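Local coordinates for Carboxylesterase/phospholipase family protein (Francisella tularensis subsp. tularensis, PDB 4F21) that is a serine hydrolase of the alpha/beta-hydrolase superfamily, probably cleaving carboxylic esters, whose catalysis is facilitated by a large structural rearrangement, at residues F38-L43 against G159-S164; R68-H73 against D122-Q127. All coordinates share one frame; numbering follows the deposited sequence.

Interaction 1: residues F38-L43 against G159-S164; sequences FCVIWL and GIMALS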
ATOM      1  N   PHE A  38      13.129 -10.528  -7.149  1.00 31.07           N
ATOM      2  CA  PHE A  38      12.026  -9.601  -6.917  1.00 38.80           C
ATOM      3  C   PHE A  38      11.685  -9.521  -5.434  1.00 40.18           C
ATOM      4  O   PHE A  38      12.151 -10.339  -4.644  1.00 29.52           O
ATOM      5  CB  PHE A  38      10.798 -10.031  -7.719  1.00 28.07           C
ATOM      6  CG  PHE A  38      11.068 -10.217  -9.188  1.00 37.51           C
ATOM      7  CD1 PHE A  38      11.359  -9.131  -9.995  1.00 21.26           C
ATOM      8  CD2 PHE A  38      11.021 -11.475  -9.763  1.00 52.39           C
ATOM      9  CE1 PHE A  38      11.604  -9.297 -11.340  1.00 32.91           C
ATOM     10  CE2 PHE A  38      11.266 -11.646 -11.112  1.00 49.33           C
ATOM     11  CZ  PHE A  38      11.558 -10.554 -11.900  1.00 16.05           C
ATOM     12  N   CYS A  39      10.878  -8.533  -5.055  1.00 32.41           N
ATOM     13  CA  CYS A  39      10.519  -8.348  -3.651  1.00 32.46           C
ATOM     14  C   CYS A  39       9.190  -7.616  -3.462  1.00 17.67           C
ATOM     15  O   CYS A  39       8.891  -6.652  -4.162  1.00 15.23           O
ATOM     16  CB  CYS A  39      11.636  -7.615  -2.900  1.00 40.73           C
ATOM     17  SG  CYS A  39      11.356  -7.420  -1.122  1.00 30.21           S
ATOM     18  N   VAL A  40       8.390  -8.090  -2.514  1.00 23.87           N
ATOM     19  CA  VAL A  40       7.122  -7.442  -2.207  1.00 44.29           C
ATOM     20  C   VAL A  40       7.058  -7.056  -0.736  1.00 54.34           C
ATOM     21  O   VAL A  40       7.043  -7.917   0.148  1.00 72.66           O
ATOM     22  CB  VAL A  40       5.908  -8.329  -2.554  1.00 32.69           C
ATOM     23  CG1 VAL A  40       4.624  -7.504  -2.515  1.00 14.84           C
ATOM     24  CG2 VAL A  40       6.083  -8.959  -3.920  1.00 20.23           C
ATOM     25  N   ILE A  41       7.033  -5.752  -0.482  1.00 25.24           N
ATOM     26  CA  ILE A  41       6.880  -5.245   0.867  1.00 14.37           C
ATOM     27  C   ILE A  41       5.396  -5.070   1.168  1.00 30.28           C
ATOM     28  O   ILE A  41       4.748  -4.168   0.634  1.00 18.26           O
ATOM     29  CB  ILE A  41       7.638  -3.921   1.053  1.00 24.74           C
ATOM     30  CG1 ILE A  41       9.105  -4.107   0.663  1.00 21.17           C
ATOM     31  CG2 ILE A  41       7.522  -3.431   2.487  1.00 15.60           C
ATOM     32  CD1 ILE A  41       9.965  -2.889   0.893  1.00 24.72           C
ATOM     33  N   TRP A  42       4.865  -5.958   2.008  1.00 20.20           N
ATOM     34  CA  TRP A  42       3.448  -5.967   2.369  1.00 32.03           C
ATOM     35  C   TRP A  42       3.229  -5.360   3.752  1.00 49.34           C
ATOM     36  O   TRP A  42       3.680  -5.908   4.761  1.00 37.78           O
ATOM     37  CB  TRP A  42       2.901  -7.398   2.338  1.00 48.11           C
ATOM     38  CG  TRP A  42       1.401  -7.474   2.382  1.00 67.17           C
ATOM     39  CD1 TRP A  42       0.609  -7.397   3.490  1.00 72.54           C
ATOM     40  CD2 TRP A  42       0.516  -7.650   1.268  1.00 69.54           C
ATOM     41  NE1 TRP A  42      -0.714  -7.506   3.135  1.00 59.84           N
ATOM     42  CE2 TRP A  42      -0.798  -7.665   1.777  1.00 64.96           C
ATOM     43  CE3 TRP A  42       0.707  -7.794  -0.111  1.00 61.26           C
ATOM     44  CZ2 TRP A  42      -1.914  -7.814   0.956  1.00 65.26           C
ATOM     45  CZ3 TRP A  42      -0.404  -7.945  -0.924  1.00 59.85           C
ATOM     46  CH2 TRP A  42      -1.697  -7.953  -0.388  1.00 53.79           C
ATOM     47  N   LEU A  43       2.523  -4.234   3.794  1.00 83.04           N
ATOM     48  CA  LEU A  43       2.293  -3.510   5.041  1.00 84.38           C
ATOM     49  C   LEU A  43       0.880  -3.723   5.585  1.00 51.67           C
ATOM     50  O   LEU A  43      -0.080  -3.846   4.823  1.00 38.80           O
ATOM     51  CB  LEU A  43       2.540  -2.012   4.838  1.00 77.70           C
ATOM     52  CG  LEU A  43       3.843  -1.595   4.151  1.00 53.79           C
ATOM     53  CD1 LEU A  43       3.926  -0.079   4.036  1.00 60.34           C
ATOM     54  CD2 LEU A  43       5.054  -2.150   4.890  1.00 32.36           C
ATOM     55  N   GLY A 159       6.013  -0.846  -7.923  1.00 21.16           N
ATOM     56  CA  GLY A 159       4.565  -0.807  -7.947  1.00 14.61           C
ATOM     57  C   GLY A 159       3.938  -0.475  -6.611  1.00 27.26           C
ATOM     58  O   GLY A 159       4.600  -0.501  -5.575  1.00 22.26           O
ATOM     59  N   ILE A 160       2.652  -0.150  -6.642  1.00 36.08           N
ATOM     60  CA  ILE A 160       1.885   0.109  -5.432  1.00 29.94           C
ATOM     61  C   ILE A 160       0.601  -0.707  -5.482  1.00 32.24           C
ATOM     62  O   ILE A 160      -0.083  -0.731  -6.505  1.00 43.51           O
ATOM     63  CB  ILE A 160       1.505   1.597  -5.299  1.00 21.97           C
ATOM     64  CG1 ILE A 160       2.743   2.490  -5.404  1.00 25.60           C
ATOM     65  CG2 ILE A 160       0.775   1.842  -3.990  1.00 16.20           C
ATOM     66  CD1 ILE A 160       2.409   3.962  -5.554  1.00 26.76           C
ATOM     67  N   MET A 161       0.274  -1.380  -4.387  1.00 50.50           N
ATOM     68  CA  MET A 161      -1.003  -2.085  -4.314  1.00 71.46           C
ATOM     69  C   MET A 161      -1.874  -1.592  -3.160  1.00 40.58           C
ATOM     70  O   MET A 161      -1.878  -2.163  -2.068  1.00 40.57           O
ATOM     71  CB  MET A 161      -0.804  -3.602  -4.256  1.00 85.48           C
ATOM     72  CG  MET A 161      -0.297  -4.198  -5.562  1.00 79.32           C
ATOM     73  SD  MET A 161      -0.480  -5.990  -5.665  1.00 45.42           S
ATOM     74  CE  MET A 161       0.749  -6.545  -4.491  1.00 12.79           C
ATOM     75  N   ALA A 162      -2.609  -0.518  -3.421  1.00 12.88           N
ATOM     76  CA  ALA A 162      -3.494   0.068  -2.427  1.00 43.98           C
ATOM     77  C   ALA A 162      -4.753  -0.776  -2.279  1.00 71.52           C
ATOM     78  O   ALA A 162      -5.458  -1.031  -3.254  1.00 84.92           O
ATOM     79  CB  ALA A 162      -3.848   1.498  -2.807  1.00 24.67           C
ATOM     80  N   LEU A 163      -5.024  -1.208  -1.052  1.00 62.78           N
ATOM     81  CA  LEU A 163      -6.153  -2.080  -0.765  1.00 31.46           C
ATOM     82  C   LEU A 163      -6.962  -1.517   0.393  1.00 55.03           C
ATOM     83  O   LEU A 163      -6.491  -1.496   1.530  1.00 63.19           O
ATOM     84  CB  LEU A 163      -5.659  -3.483  -0.400  1.00 22.17           C
ATOM     85  CG  LEU A 163      -4.696  -4.173  -1.367  1.00 28.52           C
ATOM     86  CD1 LEU A 163      -3.758  -5.097  -0.609  1.00 41.92           C
ATOM     87  CD2 LEU A 163      -5.463  -4.950  -2.414  1.00 41.22           C
ATOM     88  N   SER A 164      -8.172  -1.055   0.088  1.00 50.88           N
ATOM     89  CA  SER A 164      -9.102  -0.550   1.095  1.00 21.46           C
ATOM     90  C   SER A 164      -8.530   0.633   1.867  1.00 25.62           C
ATOM     91  O   SER A 164      -8.696   0.722   3.080  1.00 20.69           O
ATOM     92  CB  SER A 164      -9.490  -1.664   2.065  1.00  8.94           C
ATOM     93  OG  SER A 164      -9.788  -2.850   1.355  1.00 20.41           O
TER
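Trp42 reaches across to Met161 and Leu163 with the six-membered half of its indole, and these three side chains bury most of the surface. With CG anti to the backbone N (chi1 -167°) and beside the carbonyl carbon, the ring is carried over strand 134-139. Leu163 puts one methyl branch against the far end of the ring: CD1 lies 3.5 Å from Trp42 CH2 and 3.6 Å from Trp42 CZ2. Met161 runs out and then bends at its thioether (chi3 -71°), which brings only its terminal methyl to the indole, CE standing 4.0 Å from Trp42 CZ3. Both side chains cross the tryptophan at about a right angle. The strands belong to the central sheet of the alpha/beta-hydrolase fold, where strand 134-139 runs between them; their axes approach to 9.2 Å at 29°, and the large side chains span that gap over Ala137, which touches both Trp42 and Met161. Val40 adds a looser contact, its CG1 4.5 Å from Met161 CE. Helix 230-243 packs on Met161 through Ile236, Phe239 and Ile240, while Phe53 and Phe71 meet the indole with their rings inclined to it.

Interaction 2: residues R68-H73 against D122-Q127; sequences RFIFPH and DSQVNQ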
ATOM      1  N   ARG A  68      11.082 -12.453  -3.002  1.00 20.97           N
ATOM      2  CA  ARG A  68      11.237 -12.308  -1.559  1.00 13.34           C
ATOM      3  C   ARG A  68      10.055 -11.543  -0.986  1.00 30.22           C
ATOM      4  O   ARG A  68       9.634 -10.537  -1.546  1.00 27.84           O
ATOM      5  CB  ARG A  68      12.523 -11.551  -1.230  1.00 31.54           C
ATOM      6  CG  ARG A  68      12.695 -11.251   0.257  1.00 18.72           C
ATOM      7  CD  ARG A  68      13.882 -10.338   0.522  1.00 14.88           C
ATOM      8  NE  ARG A  68      15.160 -11.000   0.284  1.00 21.54           N
ATOM      9  CZ  ARG A  68      15.920 -10.801  -0.787  1.00 23.28           C
ATOM     10  NH1 ARG A  68      15.527  -9.955  -1.725  1.00 30.15           N
ATOM     11  NH2 ARG A  68      17.072 -11.447  -0.919  1.00 15.20           N
ATOM     12  N   PHE A  69       9.521 -12.012   0.136  1.00 59.26           N
ATOM     13  CA  PHE A  69       8.404 -11.316   0.770  1.00 47.27           C
ATOM     14  C   PHE A  69       8.791 -10.676   2.102  1.00 55.50           C
ATOM     15  O   PHE A  69       9.365 -11.334   2.979  1.00 67.35           O
ATOM     16  CB  PHE A  69       7.206 -12.251   0.948  1.00 41.92           C
ATOM     17  CG  PHE A  69       6.354 -12.391  -0.288  1.00 43.85           C
ATOM     18  CD1 PHE A  69       6.559 -13.432  -1.175  1.00 40.83           C
ATOM     19  CD2 PHE A  69       5.345 -11.480  -0.556  1.00 41.99           C
ATOM     20  CE1 PHE A  69       5.773 -13.562  -2.306  1.00 44.92           C
ATOM     21  CE2 PHE A  69       4.559 -11.606  -1.685  1.00 44.12           C
ATOM     22  CZ  PHE A  69       4.773 -12.647  -2.561  1.00 34.11           C
ATOM     23  N   ILE A  70       8.466  -9.391   2.241  1.00 43.49           N
ATOM     24  CA  ILE A  70       8.754  -8.637   3.458  1.00 36.43           C
ATOM     25  C   ILE A  70       7.471  -8.234   4.185  1.00 24.06           C
ATOM     26  O   ILE A  70       6.680  -7.456   3.660  1.00 18.20           O
ATOM     27  CB  ILE A  70       9.553  -7.362   3.142  1.00 39.28           C
ATOM     28  CG1 ILE A  70      10.861  -7.720   2.442  1.00 37.70           C
ATOM     29  CG2 ILE A  70       9.833  -6.571   4.412  1.00 48.38           C
ATOM     30  CD1 ILE A  70      11.748  -8.624   3.260  1.00 51.93           C
ATOM     31  N   PHE A  71       7.277  -8.767   5.390  1.00 25.34           N
ATOM     32  CA  PHE A  71       6.116  -8.445   6.219  1.00 36.16           C
ATOM     33  C   PHE A  71       6.523  -7.732   7.507  1.00 41.94           C
ATOM     34  O   PHE A  71       6.662  -8.375   8.548  1.00 40.12           O
ATOM     35  CB  PHE A  71       5.355  -9.717   6.599  1.00 20.94           C
ATOM     36  CG  PHE A  71       4.531 -10.295   5.488  1.00 26.14           C
ATOM     37  CD1 PHE A  71       3.244  -9.846   5.258  1.00 15.28           C
ATOM     38  CD2 PHE A  71       5.038 -11.304   4.687  1.00 29.97           C
ATOM     39  CE1 PHE A  71       2.480 -10.379   4.240  1.00 45.12           C
ATOM     40  CE2 PHE A  71       4.281 -11.842   3.667  1.00 33.67           C
ATOM     41  CZ  PHE A  71       2.999 -11.379   3.442  1.00 49.96           C
ATOM     42  N   PRO A  72       6.708  -6.404   7.447  1.00 31.88           N
ATOM     43  CA  PRO A  72       7.071  -5.631   8.642  1.00 42.32           C
ATOM     44  C   PRO A  72       5.997  -5.710   9.723  1.00 68.16           C
ATOM     45  O   PRO A  72       4.809  -5.749   9.399  1.00 86.22           O
ATOM     46  CB  PRO A  72       7.181  -4.199   8.114  1.00 23.13           C
ATOM     47  CG  PRO A  72       7.413  -4.347   6.651  1.00 43.62           C
ATOM     48  CD  PRO A  72       6.636  -5.556   6.247  1.00 33.09           C
ATOM     49  N   HIS A  73       6.411  -5.739  10.988  1.00 63.29           N
ATOM     50  CA  HIS A  73       5.464  -5.781  12.099  1.00 88.52           C
ATOM     51  C   HIS A  73       4.735  -4.449  12.231  1.00 85.33           C
ATOM     52  O   HIS A  73       5.255  -3.405  11.839  1.00 76.07           O
ATOM     53  CB  HIS A  73       6.166  -6.148  13.409  1.00123.89           C
ATOM     54  CG  HIS A  73       6.531  -7.597  13.516  1.00160.54           C
ATOM     55  ND1 HIS A  73       6.925  -8.349  12.429  1.00174.88           N
ATOM     56  CD2 HIS A  73       6.564  -8.431  14.581  1.00173.71           C
ATOM     57  CE1 HIS A  73       7.184  -9.584  12.821  1.00179.79           C
ATOM     58  NE2 HIS A  73       6.973  -9.662  14.122  1.00180.03           N
ATOM     59  N   ASP A 122      15.969   0.773   1.053  1.00 32.07           N
ATOM     60  CA  ASP A 122      17.404   1.008   0.968  1.00 48.74           C
ATOM     61  C   ASP A 122      18.164  -0.232   1.412  1.00 38.32           C
ATOM     62  O   ASP A 122      19.326  -0.418   1.056  1.00 46.92           O
ATOM     63  CB  ASP A 122      17.819   2.210   1.825  1.00 67.76           C
ATOM     64  CG  ASP A 122      17.576   3.546   1.133  1.00 55.49           C
ATOM     65  OD1 ASP A 122      17.522   3.584  -0.118  1.00 28.02           O
ATOM     66  OD2 ASP A 122      17.452   4.567   1.845  1.00 38.23           O
ATOM     67  N   SER A 123      17.494  -1.084   2.183  1.00 52.87           N
ATOM     68  CA  SER A 123      18.115  -2.299   2.689  1.00 41.83           C
ATOM     69  C   SER A 123      18.023  -3.423   1.663  1.00 41.80           C
ATOM     70  O   SER A 123      18.902  -4.281   1.601  1.00 31.06           O
ATOM     71  CB  SER A 123      17.466  -2.722   4.010  1.00 36.34           C
ATOM     72  OG  SER A 123      18.131  -3.836   4.574  1.00 27.82           O
ATOM     73  N   GLN A 124      16.965  -3.403   0.854  1.00 46.86           N
ATOM     74  CA  GLN A 124      16.758  -4.436  -0.159  1.00 41.78           C
ATOM     75  C   GLN A 124      17.554  -4.138  -1.421  1.00 51.05           C
ATOM     76  O   GLN A 124      17.933  -5.049  -2.157  1.00 53.66           O
ATOM     77  CB  GLN A 124      15.272  -4.579  -0.497  1.00 46.86           C
ATOM     78  CG  GLN A 124      14.471  -5.362   0.527  1.00 47.91           C
ATOM     79  CD  GLN A 124      14.873  -6.823   0.584  1.00 34.45           C
ATOM     80  OE1 GLN A 124      15.203  -7.428  -0.436  1.00 44.95           O
ATOM     81  NE2 GLN A 124      14.853  -7.396   1.781  1.00 26.80           N
ATOM     82  N   VAL A 125      17.799  -2.855  -1.666  1.00 62.81           N
ATOM     83  CA  VAL A 125      18.571  -2.431  -2.824  1.00 59.26           C
ATOM     84  C   VAL A 125      20.019  -2.865  -2.677  1.00 40.79           C
ATOM     85  O   VAL A 125      20.571  -3.540  -3.547  1.00 57.89           O
ATOM     86  CB  VAL A 125      18.516  -0.902  -3.024  1.00 52.74           C
ATOM     87  CG1 VAL A 125      19.483  -0.471  -4.116  1.00 15.65           C
ATOM     88  CG2 VAL A 125      17.101  -0.464  -3.362  1.00 47.83           C
ATOM     89  N   ASN A 126      20.625  -2.481  -1.561  1.00 42.87           N
ATOM     90  CA  ASN A 126      22.035  -2.755  -1.331  1.00 39.70           C
ATOM     91  C   ASN A 126      22.329  -4.225  -1.016  1.00 52.98           C
ATOM     92  O   ASN A 126      23.475  -4.665  -1.109  1.00 49.34           O
ATOM     93  CB  ASN A 126      22.582  -1.823  -0.251  1.00 35.54           C
ATOM     94  CG  ASN A 126      22.483  -0.361  -0.647  1.00 30.36           C
ATOM     95  OD1 ASN A 126      22.811   0.014  -1.773  1.00 29.58           O
ATOM     96  ND2 ASN A 126      22.017   0.472   0.277  1.00 50.92           N
ATOM     97  N   GLN A 127      21.293  -4.979  -0.650  1.00 43.34           N
ATOM     98  CA  GLN A 127      21.405  -6.433  -0.597  1.00 31.80           C
ATOM     99  C   GLN A 127      21.692  -6.933  -2.003  1.00 42.70           C
ATOM    100  O   GLN A 127      22.792  -7.396  -2.294  1.00 58.73           O
ATOM    101  CB  GLN A 127      20.114  -7.079  -0.084  1.00 45.59           C
ATOM    102  CG  GLN A 127      20.014  -7.207   1.431  1.00 54.72           C
ATOM    103  CD  GLN A 127      18.753  -7.934   1.869  1.00 45.49           C
ATOM    104  OE1 GLN A 127      18.440  -9.014   1.369  1.00 53.34           O
ATOM    105  NE2 GLN A 127      18.019  -7.340   2.803  1.00 37.69           N
TER
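Arg68 and Gln124 cross at a slant, the arginine coming from the strand and the glutamine from the last turn of helix 111-126. Arg68 leaves the strand extended, turns at chi3 (-70°), and so lays its CD beside the glutamine amide, 3.7 Å from Gln124 CD. Beyond the bend its guanidinium carries on past the amide, NH1 passing 3.9 Å from Gln124 CD, with the two planes 44° apart. Gln124 is itself bent at chi2, which presents its amide to Arg68 and Ile70, whose ends lie next to each other. Ile70 and Gln124 point at each other from opposite directions, the terminal methyl of Ile70 reaching the amide, with CD1 4.5 Å from Gln124 CD. Gln127 arrives differently: its chain is extended beyond CG, and OE1 sits over one face of the guanidinium, 3.5 Å above the plane and off-centre, near its margin, 3.6 Å from Arg68 NH2. Its amide is turned 77° from the guanidinium, nearly upright on it. The contact closes helix 111-126 onto the sheet of the alpha/beta-hydrolase fold, where Gln124 also touches Cys39 on strand 38-44. Arg68 NH2 also makes a salt bridge with Glu31. The arginine's charge is therefore probably balanced mainly by that carboxylate, while the two glutamines give its guanidinium and methylene chain polar but uncharged surroundings.

How the interactions relate
Strands 38-44 and 67-72 are parallel neighbours in the central sheet, joined by backbone hydrogen bonds such as Trp42 N to Ile70 O, so the two contacts share one framework, their centres about 12 Å apart. Interaction 1 lies deep, its centre about 5 Å from that of the chain, and links two strands of the sheet on the side covered by helix 230-243. Interaction 2 sits farther from the chain's centre, its own centre about 15 Å out, where a helix meets the sheet, and exposed Gln127 marks its outer limit. Chemistry follows place: purely apolar packing inside, arginine and amides with one isoleucine nearer the surface. Along the chain, interaction 2 is nested within the loop that interaction 1 closes.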